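Local coordinates for protein DUF176 (Nitrosomonas europaea, PDB 2OMO) that is of unconfirmed function but belongs to the antibiotic biosynthesis monooxygenase family and may therefore act as an oxidoreductase, at residues T34-T37 / E38-K41; H48-S51 / I52-P55; A91-L94 / T95-T99; D98-A101 / D102-E106. All blocks are in the same frame, centred on the assembly; numbering follows the deposited sequence.

Contact 1. Residues T34-T37 / E38-K41; sequences TDKT and EAFK
T37 holds OG1 between its backbone N and its carbonyl carbon (chi1 59°), while E38 bends back on itself at chi2 (-39°), and the two side chains come to lie side by side. The hydroxyl then donates to the carboxylate of its sequence neighbour, T37 OG1 to E38 OE2 at 2.8 Å, meeting the oxygen on its anti side and somewhat out of the carboxylate plane. On the next turn, K41 runs its aliphatic part past the same backbone: K41 CG sits 3.1 Å from T37 O, the oxygen that also takes the amide K41 N at 3.0 Å. This is the first turn of helix 37-51 of a ferredoxin-like alpha+beta fold, with K36 in the N-cap position. K36 O opens the helical bonding by accepting F40 N at 2.7 Å. Here the cap residue is a lysine, and its side chain leads away from the helix while its CD passes 4.2 Å from A39 CB. F40, buried, meets F72, V32 and M104. W103 packs against K36 and A39 on the loop side, and K41 reaches L116 of the second subunit.

Contact 2. Residues H48-S51 / I52-P55; sequences HEQS and IREP
S51 O receives E54 N at 3.0 Å, and H48 O receives I52 N, also at 3.0 Å; between them R53 N bonds to Q50 O at 3.2 Å. The I52 bond is the last full helical one. The other two span only three residues, and their donors stand well above the carbonyl planes, as the backbone tightens into a type I turn from S51 to E54. E54, extended beyond CG, runs its carboxylate alongside S51, bringing E54 OE2 to 3.2 Å from S51 OG. These groups look further: E54 OE2 bonds to H87 and probably to H92, E54 OE1 to the Y78 hydroxyl, and S51 OG to N47 O, with H92 NE2 also close, so this buried acid is held from several directions. Packing follows on the flank, where I52 crosses H48 obliquely and I52 CG2 comes within 3.6 Å of H48 CE1. With CG2 anti to its carbonyl carbon, I52 sends this methyl back toward the ring, whose ND1 is tied to F60 O. On the exposed side, R53 CD rests 3.5 Å from E49 O. The whole is a helix C-terminus running through a type I turn into strand 57-65.

Contact 3. Residues A91-L94 / T95-T99; sequences AHYL and TWRDT
Two successive turns of helix 91-100 meet here, a helix that packs against helix 37-51. On one flank of the helix Y93 and R97 meet one turn apart. R97 CB lies over one face of the Y93 ring, offset toward its rim, and the chain then passes the phenol end, R97 CD at 3.6 Å from Y93 OH. A bend at chi3 (65°) turns the guanidinium so that its plane stands 69° from the ring. L94 runs alongside and lays CD2 over one guanidinium face, 3.7 Å from R97 NH1. At the edge of the same group D98 is gripped side-on: R97 NE and R97 NH2 both point to a single oxygen, with R97 NH2 to D98 OD1 at 3.1 Å, and both reach it on the syn side from one face of the carboxylate. A water bonded to Y93 OH at 2.7 Å also takes a weak bond from R97 NH1. Inward, W96 CE3 comes to 4.1 Å from Y93 CE1, and W96 NE1 is bonded to T44 on helix 37-51; H92 reaches E54. On another flank T95 doubles its helical bond: T95 OG1 at 3.0 Å and T95 N at 2.8 Å both end on A91 O, and T99 treats T95 O the same way. D98 at its edge and L94 CD2 over one face thus fix how the guanidinium is turned, with a weak further bond to the water, and the paired charges probably favour each other's ionised form at this largely exposed surface.

Contact 4. Residues D98-A101 / D102-E106; sequences DTVA and DWMAE
W103 sets its indole against the backbone of T99, with T99 O over the centre of one ring face and V100 CA close by. T99 lies beside the tryptophan, pointing the same way, and its methyl T99 CG2 touches W103 CH2 at 3.6 Å. V100 instead crosses the indole at about a right angle, with V100 CG1 4.0 Å from W103 CE3. The selenomethionine M104 meets V100 at a slant from further along the chain. Bends at chi2 (-62°) and chi3 (95°) curl its tip back, so that M104 CE sits 3.8 Å from V100 CB and also close to V100 O. That oxygen takes W103 N at 2.8 Å, the donor standing above the carbonyl plane, and a weak bond from M104 N; a second weak bond joins M104 N to A101 O. Two waters bridge backbone atoms of the turn. One donates to T99 O and accepts from D102 N at 2.8 Å; the other donates to both A101 O and M104 O, at 2.9 Å from A101 O. Outside the turn itself, V100 and M104 pack on F40 of helix 37-51, and W103 on A39 and K36. Backbone bonds of W103 to K33 and of A105 to S31 lead the loop past the end of strand 24-31 toward strand 109-117.

From the N terminus, contact 1 turns the loop after strand 24-31 into helix 37-51, and contact 2 closes the other end of that helix before strand 57-65; their centres are 22 Å apart. Contact 3 follows on helix 91-100, and contact 4 starts on its last residues, sharing D98 and T99, before the chain leaves for strand 109-117. All are local and in series, so none nests inside another. Across space they pair end to end: contact 2 meets contact 3 through H92, and contact 1 meets contact 4 where W103, V100 and M104 pack on the first helix. F40 also touches W96, a further point where the two helices meet.

Contact 1. Residues T34-T37 / E38-K41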
loop_
_atom_site.group_PDB
_atom_site.type_symbol
_atom_site.label_atom_id
_atom_site.label_comp_id
_atom_site.label_asym_id
_atom_site.label_seq_id
_atom_site.Cartn_x
_atom_site.Cartn_y
_atom_site.Cartn_z
ATOM N N THR A 34 -21.761 3.796 -7.542
ATOM C CA THR A 34 -22.019 2.425 -7.927
ATOM C C THR A 34 -22.052 2.219 -9.474
ATOM O O THR A 34 -21.638 1.175 -10.007
ATOM C CB THR A 34 -23.332 2.033 -7.185
ATOM O OG1 THR A 34 -23.379 0.626 -6.923
ATOM C CG2 THR A 34 -24.511 2.525 -7.902
ATOM N N ASP A 35 -22.495 3.227 -10.219
ATOM C CA ASP A 35 -22.603 3.029 -11.654
ATOM C C ASP A 35 -21.469 3.700 -12.461
ATOM O O ASP A 35 -21.626 3.987 -13.669
ATOM C CB ASP A 35 -23.982 3.481 -12.133
ATOM C CG ASP A 35 -24.226 4.972 -11.919
ATOM O OD1 ASP A 35 -23.550 5.637 -11.088
ATOM O OD2 ASP A 35 -25.139 5.486 -12.606
ATOM N N LYS A 36 -20.359 3.966 -11.771
ATOM C CA LYS A 36 -19.162 4.572 -12.365
ATOM C C LYS A 36 -17.869 3.813 -12.066
ATOM O O LYS A 36 -16.762 4.307 -12.338
ATOM C CB LYS A 36 -19.009 6.024 -11.919
ATOM C CG LYS A 36 -20.174 6.928 -12.328
ATOM C CD LYS A 36 -20.185 7.180 -13.857
ATOM C CE LYS A 36 -21.215 8.211 -14.241
ATOM N NZ LYS A 36 -22.583 7.650 -14.155
ATOM N N THR A 37 -18.002 2.594 -11.570
ATOM C CA THR A 37 -16.799 1.779 -11.292
ATOM C C THR A 37 -15.941 1.509 -12.532
ATOM O O THR A 37 -14.708 1.623 -12.453
ATOM C CB THR A 37 -17.078 0.460 -10.540
ATOM O OG1 THR A 37 -17.973 -0.339 -11.306
ATOM C CG2 THR A 37 -17.697 0.751 -9.186
ATOM N N GLU A 38 -16.575 1.194 -13.668
ATOM C CA GLU A 38 -15.815 0.892 -14.920
ATOM C C GLU A 38 -15.231 2.191 -15.436
ATOM O O GLU A 38 -14.095 2.221 -15.879
ATOM C CB GLU A 38 -16.672 0.196 -15.987
ATOM C CG GLU A 38 -17.392 -1.080 -15.464
ATOM C CD GLU A 38 -16.528 -1.891 -14.529
ATOM O OE1 GLU A 38 -15.502 -2.426 -14.996
ATOM O OE2 GLU A 38 -16.874 -1.994 -13.308
ATOM N N ALA A 39 -16.015 3.273 -15.348
ATOM C CA ALA A 39 -15.557 4.579 -15.787
ATOM C C ALA A 39 -14.335 4.979 -14.948
ATOM O O ALA A 39 -13.322 5.473 -15.476
ATOM C CB ALA A 39 -16.673 5.613 -15.651
ATOM N N PHE A 40 -14.428 4.745 -13.642
ATOM C CA PHE A 40 -13.332 5.129 -12.766
ATOM C C PHE A 40 -12.060 4.310 -13.049
ATOM O O PHE A 40 -10.957 4.898 -13.092
ATOM C CB PHE A 40 -13.724 4.985 -11.310
ATOM C CG PHE A 40 -12.597 5.329 -10.340
ATOM C CD1 PHE A 40 -12.332 6.657 -10.035
ATOM C CD2 PHE A 40 -11.850 4.330 -9.727
ATOM C CE1 PHE A 40 -11.319 7.010 -9.095
ATOM C CE2 PHE A 40 -10.841 4.666 -8.808
ATOM C CZ PHE A 40 -10.577 6.008 -8.515
ATOM N N LYS A 41 -12.208 2.993 -13.291
ATOM C CA LYS A 41 -11.066 2.136 -13.636
ATOM C C LYS A 41 -10.359 2.606 -14.883
ATOM O O LYS A 41 -9.128 2.620 -14.960
ATOM C CB LYS A 41 -11.480 0.660 -13.807
ATOM C CG LYS A 41 -12.001 0.052 -12.501
ATOM C CD LYS A 41 -12.250 -1.464 -12.591
ATOM C CE LYS A 41 -12.961 -1.912 -13.814
ATOM N NZ LYS A 41 -13.248 -3.375 -13.698
#

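Contact 2. Residues H48-S51 / I52-P55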
loop_
_atom_site.group_PDB
_atom_site.type_symbol
_atom_site.label_atom_id
_atom_site.label_comp_id
_atom_site.label_asym_id
_atom_site.label_seq_id
_atom_site.Cartn_x
_atom_site.Cartn_y
_atom_site.Cartn_z
ATOM N N HIS A 48 -2.335 5.797 -14.071
ATOM C CA HIS A 48 -1.322 4.777 -13.761
ATOM C C HIS A 48 -0.244 4.709 -14.863
ATOM O O HIS A 48 0.943 4.753 -14.558
ATOM C CB HIS A 48 -1.968 3.397 -13.649
ATOM C CG HIS A 48 -0.983 2.258 -13.711
ATOM N ND1 HIS A 48 -0.256 1.840 -12.608
ATOM C CD2 HIS A 48 -0.611 1.455 -14.738
ATOM C CE1 HIS A 48 0.511 0.816 -12.958
ATOM N NE2 HIS A 48 0.324 0.572 -14.247
ATOM N N GLU A 49 -0.676 4.599 -16.125
ATOM C CA GLU A 49 0.233 4.407 -17.277
ATOM C C GLU A 49 1.233 5.534 -17.391
ATOM O O GLU A 49 2.375 5.295 -17.734
ATOM C CB GLU A 49 -0.550 4.238 -18.591
ATOM C CG GLU A 49 -1.311 2.889 -18.634
ATOM C CD GLU A 49 -2.139 2.673 -19.898
ATOM O OE1 GLU A 49 -2.239 3.586 -20.743
ATOM O OE2 GLU A 49 -2.693 1.559 -20.038
ATOM N N GLN A 50 0.811 6.758 -17.090
ATOM C CA GLN A 50 1.697 7.900 -17.147
ATOM C C GLN A 50 2.500 8.030 -15.847
ATOM O O GLN A 50 3.636 8.457 -15.860
ATOM C CB GLN A 50 0.915 9.190 -17.410
ATOM C CG GLN A 50 0.276 9.263 -18.809
ATOM C CD GLN A 50 1.286 9.003 -19.912
ATOM O OE1 GLN A 50 2.372 9.604 -19.945
ATOM N NE2 GLN A 50 0.938 8.097 -20.831
ATOM N N SER A 51 1.891 7.705 -14.729
ATOM C CA SER A 51 2.514 7.955 -13.437
ATOM C C SER A 51 3.703 7.035 -13.213
ATOM O O SER A 51 4.698 7.461 -12.615
ATOM C CB SER A 51 1.489 7.875 -12.307
ATOM O OG SER A 51 0.608 8.987 -12.354
ATOM N N ILE A 52 3.635 5.808 -13.716
ATOM C CA ILE A 52 4.773 4.876 -13.577
ATOM C C ILE A 52 6.030 5.286 -14.353
ATOM O O ILE A 52 7.102 4.712 -14.146
ATOM C CB ILE A 52 4.416 3.395 -13.836
ATOM C CG1 ILE A 52 3.974 3.144 -15.293
ATOM C CG2 ILE A 52 3.363 2.954 -12.791
ATOM C CD1 ILE A 52 3.853 1.692 -15.665
ATOM N N ARG A 53 5.853 6.265 -15.238
ATOM C CA ARG A 53 6.920 6.849 -16.028
ATOM C C ARG A 53 7.481 8.116 -15.383
ATOM O O ARG A 53 8.420 8.727 -15.914
ATOM C CB ARG A 53 6.363 7.178 -17.408
ATOM C CG ARG A 53 5.833 5.956 -18.149
ATOM C CD ARG A 53 5.245 6.336 -19.500
ATOM N NE ARG A 53 6.198 7.126 -20.269
ATOM C CZ ARG A 53 7.137 6.623 -21.073
ATOM N NH1 ARG A 53 7.253 5.309 -21.258
ATOM N NH2 ARG A 53 7.963 7.441 -21.708
ATOM N N GLU A 54 6.915 8.544 -14.263
ATOM C CA GLU A 54 7.400 9.755 -13.594
ATOM C C GLU A 54 8.740 9.460 -12.924
ATOM O O GLU A 54 8.948 8.356 -12.379
ATOM C CB GLU A 54 6.429 10.273 -12.539
ATOM C CG GLU A 54 5.110 10.822 -13.047
ATOM C CD GLU A 54 4.131 11.099 -11.934
ATOM O OE1 GLU A 54 4.556 11.276 -10.758
ATOM O OE2 GLU A 54 2.917 11.131 -12.218
ATOM N N PRO A 55 9.640 10.465 -12.927
ATOM C CA PRO A 55 10.936 10.222 -12.288
ATOM C C PRO A 55 10.763 9.876 -10.771
ATOM O O PRO A 55 10.052 10.572 -10.012
ATOM C CB PRO A 55 11.702 11.547 -12.484
ATOM C CG PRO A 55 10.959 12.272 -13.634
ATOM C CD PRO A 55 9.495 11.857 -13.402
#

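Contact 3. Residues A91-L94 / T95-T99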
loop_
_atom_site.group_PDB
_atom_site.type_symbol
_atom_site.label_atom_id
_atom_site.label_comp_id
_atom_site.label_asym_id
_atom_site.label_seq_id
_atom_site.Cartn_x
_atom_site.Cartn_y
_atom_site.Cartn_z
ATOM N N ALA A 91 -0.065 16.872 -16.176
ATOM C CA ALA A 91 -1.329 16.954 -16.927
ATOM C C ALA A 91 -2.243 15.735 -16.650
ATOM O O ALA A 91 -3.456 15.885 -16.493
ATOM C CB ALA A 91 -1.072 17.085 -18.406
ATOM N N HIS A 92 -1.642 14.544 -16.575
ATOM C CA HIS A 92 -2.416 13.301 -16.396
ATOM C C HIS A 92 -3.055 13.262 -15.024
ATOM O O HIS A 92 -4.206 12.832 -14.902
ATOM C CB HIS A 92 -1.607 12.026 -16.701
ATOM C CG HIS A 92 -0.400 11.835 -15.832
ATOM N ND1 HIS A 92 0.844 12.358 -16.137
ATOM C CD2 HIS A 92 -0.235 11.108 -14.704
ATOM C CE1 HIS A 92 1.714 11.978 -15.216
ATOM N NE2 HIS A 92 1.082 11.232 -14.330
ATOM N N TYR A 93 -2.352 13.761 -13.996
ATOM C CA TYR A 93 -3.021 13.931 -12.704
ATOM C C TYR A 93 -4.231 14.871 -12.774
ATOM O O TYR A 93 -5.317 14.558 -12.295
ATOM C CB TYR A 93 -2.058 14.404 -11.600
ATOM C CG TYR A 93 -2.827 14.815 -10.350
ATOM C CD1 TYR A 93 -3.479 13.858 -9.553
ATOM C CD2 TYR A 93 -2.960 16.163 -10.004
ATOM C CE1 TYR A 93 -4.208 14.250 -8.417
ATOM C CE2 TYR A 93 -3.673 16.563 -8.886
ATOM C CZ TYR A 93 -4.292 15.602 -8.101
ATOM O OH TYR A 93 -4.993 16.043 -7.020
ATOM N N LEU A 94 -3.998 16.057 -13.319
ATOM C CA LEU A 94 -5.016 17.097 -13.408
ATOM C C LEU A 94 -6.212 16.618 -14.213
ATOM O O LEU A 94 -7.364 16.869 -13.828
ATOM C CB LEU A 94 -4.414 18.391 -13.999
ATOM C CG LEU A 94 -3.297 19.017 -13.108
ATOM C CD1 LEU A 94 -2.488 20.072 -13.882
ATOM C CD2 LEU A 94 -3.782 19.575 -11.751
ATOM N N THR A 95 -5.945 15.918 -15.317
ATOM C CA THR A 95 -6.993 15.286 -16.116
ATOM C C THR A 95 -7.818 14.269 -15.304
ATOM O O THR A 95 -9.046 14.301 -15.318
ATOM C CB THR A 95 -6.390 14.620 -17.378
ATOM O OG1 THR A 95 -5.856 15.644 -18.238
ATOM C CG2 THR A 95 -7.446 13.817 -18.136
ATOM N N TRP A 96 -7.120 13.364 -14.621
ATOM C CA TRP A 96 -7.738 12.361 -13.795
ATOM C C TRP A 96 -8.626 13.032 -12.734
ATOM O O TRP A 96 -9.810 12.710 -12.628
ATOM C CB TRP A 96 -6.645 11.475 -13.176
ATOM C CG TRP A 96 -7.174 10.467 -12.221
ATOM C CD1 TRP A 96 -7.631 9.206 -12.528
ATOM C CD2 TRP A 96 -7.315 10.625 -10.812
ATOM N NE1 TRP A 96 -8.028 8.565 -11.365
ATOM C CE2 TRP A 96 -7.872 9.431 -10.306
ATOM C CE3 TRP A 96 -7.035 11.673 -9.921
ATOM C CZ2 TRP A 96 -8.122 9.242 -8.930
ATOM C CZ3 TRP A 96 -7.280 11.488 -8.552
ATOM C CH2 TRP A 96 -7.817 10.281 -8.073
ATOM N N ARG A 97 -8.059 13.967 -11.970
ATOM C CA ARG A 97 -8.764 14.637 -10.889
ATOM C C ARG A 97 -10.071 15.277 -11.386
ATOM O O ARG A 97 -11.129 15.052 -10.805
ATOM C CB ARG A 97 -7.865 15.703 -10.238
ATOM C CG ARG A 97 -8.465 16.410 -9.039
ATOM C CD ARG A 97 -7.698 17.697 -8.791
ATOM N NE ARG A 97 -7.901 18.601 -9.928
ATOM C CZ ARG A 97 -7.301 19.786 -10.098
ATOM N NH1 ARG A 97 -6.418 20.228 -9.207
ATOM N NH2 ARG A 97 -7.589 20.534 -11.166
ATOM N N ASP A 98 -9.988 16.044 -12.470
ATOM C CA ASP A 98 -11.194 16.651 -13.068
ATOM C C ASP A 98 -12.191 15.605 -13.569
ATOM O O ASP A 98 -13.400 15.782 -13.418
ATOM C CB ASP A 98 -10.820 17.586 -14.209
ATOM C CG ASP A 98 -10.065 18.796 -13.745
ATOM O OD1 ASP A 98 -9.886 18.971 -12.510
ATOM O OD2 ASP A 98 -9.665 19.596 -14.626
ATOM N N THR A 99 -11.684 14.530 -14.163
ATOM C CA THR A 99 -12.535 13.484 -14.743
ATOM C C THR A 99 -13.364 12.699 -13.708
ATOM O O THR A 99 -14.599 12.481 -13.902
ATOM C CB THR A 99 -11.701 12.553 -15.637
ATOM O OG1 THR A 99 -11.088 13.336 -16.670
ATOM C CG2 THR A 99 -12.562 11.473 -16.322
HETATM O O HOH W 1 -5.284 18.640 -6.393
#

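Contact 4. Residues D98-A101 / D102-E106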
loop_
_atom_site.group_PDB
_atom_site.type_symbol
_atom_site.label_atom_id
_atom_site.label_comp_id
_atom_site.label_asym_id
_atom_site.label_seq_id
_atom_site.Cartn_x
_atom_site.Cartn_y
_atom_site.Cartn_z
ATOM N N ASP A 98 -9.988 16.044 -12.470
ATOM C CA ASP A 98 -11.194 16.651 -13.068
ATOM C C ASP A 98 -12.191 15.605 -13.569
ATOM O O ASP A 98 -13.400 15.782 -13.418
ATOM C CB ASP A 98 -10.820 17.586 -14.209
ATOM C CG ASP A 98 -10.065 18.796 -13.745
ATOM O OD1 ASP A 98 -9.886 18.971 -12.510
ATOM O OD2 ASP A 98 -9.665 19.596 -14.626
ATOM N N THR A 99 -11.684 14.530 -14.163
ATOM C CA THR A 99 -12.535 13.484 -14.743
ATOM C C THR A 99 -13.364 12.699 -13.708
ATOM O O THR A 99 -14.599 12.481 -13.902
ATOM C CB THR A 99 -11.701 12.553 -15.637
ATOM O OG1 THR A 99 -11.088 13.336 -16.670
ATOM C CG2 THR A 99 -12.562 11.473 -16.322
ATOM N N VAL A 100 -12.720 12.320 -12.610
ATOM C CA VAL A 100 -13.356 11.432 -11.658
ATOM C C VAL A 100 -14.136 12.226 -10.589
ATOM O O VAL A 100 -14.871 11.653 -9.800
ATOM C CB VAL A 100 -12.328 10.459 -11.004
ATOM C CG1 VAL A 100 -11.518 9.680 -12.057
ATOM C CG2 VAL A 100 -11.386 11.227 -10.055
ATOM N N ALA A 101 -13.997 13.554 -10.591
ATOM C CA ALA A 101 -14.591 14.369 -9.521
ATOM C C ALA A 101 -16.078 13.986 -9.267
ATOM O O ALA A 101 -16.485 13.699 -8.121
ATOM C CB ALA A 101 -14.449 15.844 -9.855
ATOM N N ASP A 102 -16.845 13.914 -10.346
ATOM C CA ASP A 102 -18.277 13.676 -10.262
ATOM C C ASP A 102 -18.643 12.219 -10.004
ATOM O O ASP A 102 -19.831 11.909 -9.786
ATOM C CB ASP A 102 -18.974 14.193 -11.524
ATOM C CG ASP A 102 -18.933 15.711 -11.620
ATOM O OD1 ASP A 102 -18.916 16.368 -10.554
ATOM O OD2 ASP A 102 -18.919 16.234 -12.757
ATOM N N TRP A 103 -17.638 11.335 -10.020
ATOM C CA TRP A 103 -17.888 9.919 -9.832
ATOM C C TRP A 103 -17.582 9.480 -8.418
ATOM O O TRP A 103 -17.845 8.328 -8.059
ATOM C CB TRP A 103 -17.099 9.054 -10.819
ATOM C CG TRP A 103 -17.278 9.427 -12.317
ATOM C CD1 TRP A 103 -18.329 10.113 -12.914
ATOM C CD2 TRP A 103 -16.356 9.139 -13.366
ATOM N NE1 TRP A 103 -18.095 10.258 -14.259
ATOM C CE2 TRP A 103 -16.901 9.661 -14.566
ATOM C CE3 TRP A 103 -15.117 8.481 -13.413
ATOM C CZ2 TRP A 103 -16.242 9.554 -15.800
ATOM C CZ3 TRP A 103 -14.469 8.378 -14.654
ATOM C CH2 TRP A 103 -15.034 8.904 -15.817
HETATM N N MSE A 104 -17.032 10.380 -7.601
HETATM C CA MSE A 104 -16.745 10.054 -6.180
HETATM C C MSE A 104 -18.037 9.993 -5.380
HETATM O O MSE A 104 -18.906 10.892 -5.500
HETATM C CB MSE A 104 -15.817 11.098 -5.554
HETATM C CG MSE A 104 -14.544 11.292 -6.331
HETATM SE SE MSE A 104 -13.510 9.612 -6.380
HETATM C CE MSE A 104 -14.105 8.956 -8.016
ATOM N N ALA A 105 -18.203 8.936 -4.587
ATOM C CA ALA A 105 -19.392 8.839 -3.736
ATOM C C ALA A 105 -19.162 9.665 -2.445
ATOM O O ALA A 105 -20.110 10.008 -1.723
ATOM C CB ALA A 105 -19.671 7.388 -3.391
ATOM N N GLU A 106 -17.899 9.987 -2.191
ATOM C CA GLU A 106 -17.473 10.827 -1.061
ATOM C C GLU A 106 -16.018 11.274 -1.303
ATOM O O GLU A 106 -15.355 10.708 -2.184
ATOM C CB GLU A 106 -17.573 10.045 0.242
ATOM C CG GLU A 106 -16.538 8.952 0.372
ATOM C CD GLU A 106 -16.625 8.182 1.688
ATOM O OE1 GLU A 106 -16.913 8.807 2.740
ATOM O OE2 GLU A 106 -16.382 6.941 1.671
HETATM O O HOH W 2 -16.185 14.793 -12.961
HETATM O O HOH W 3 -18.968 13.468 -6.568
#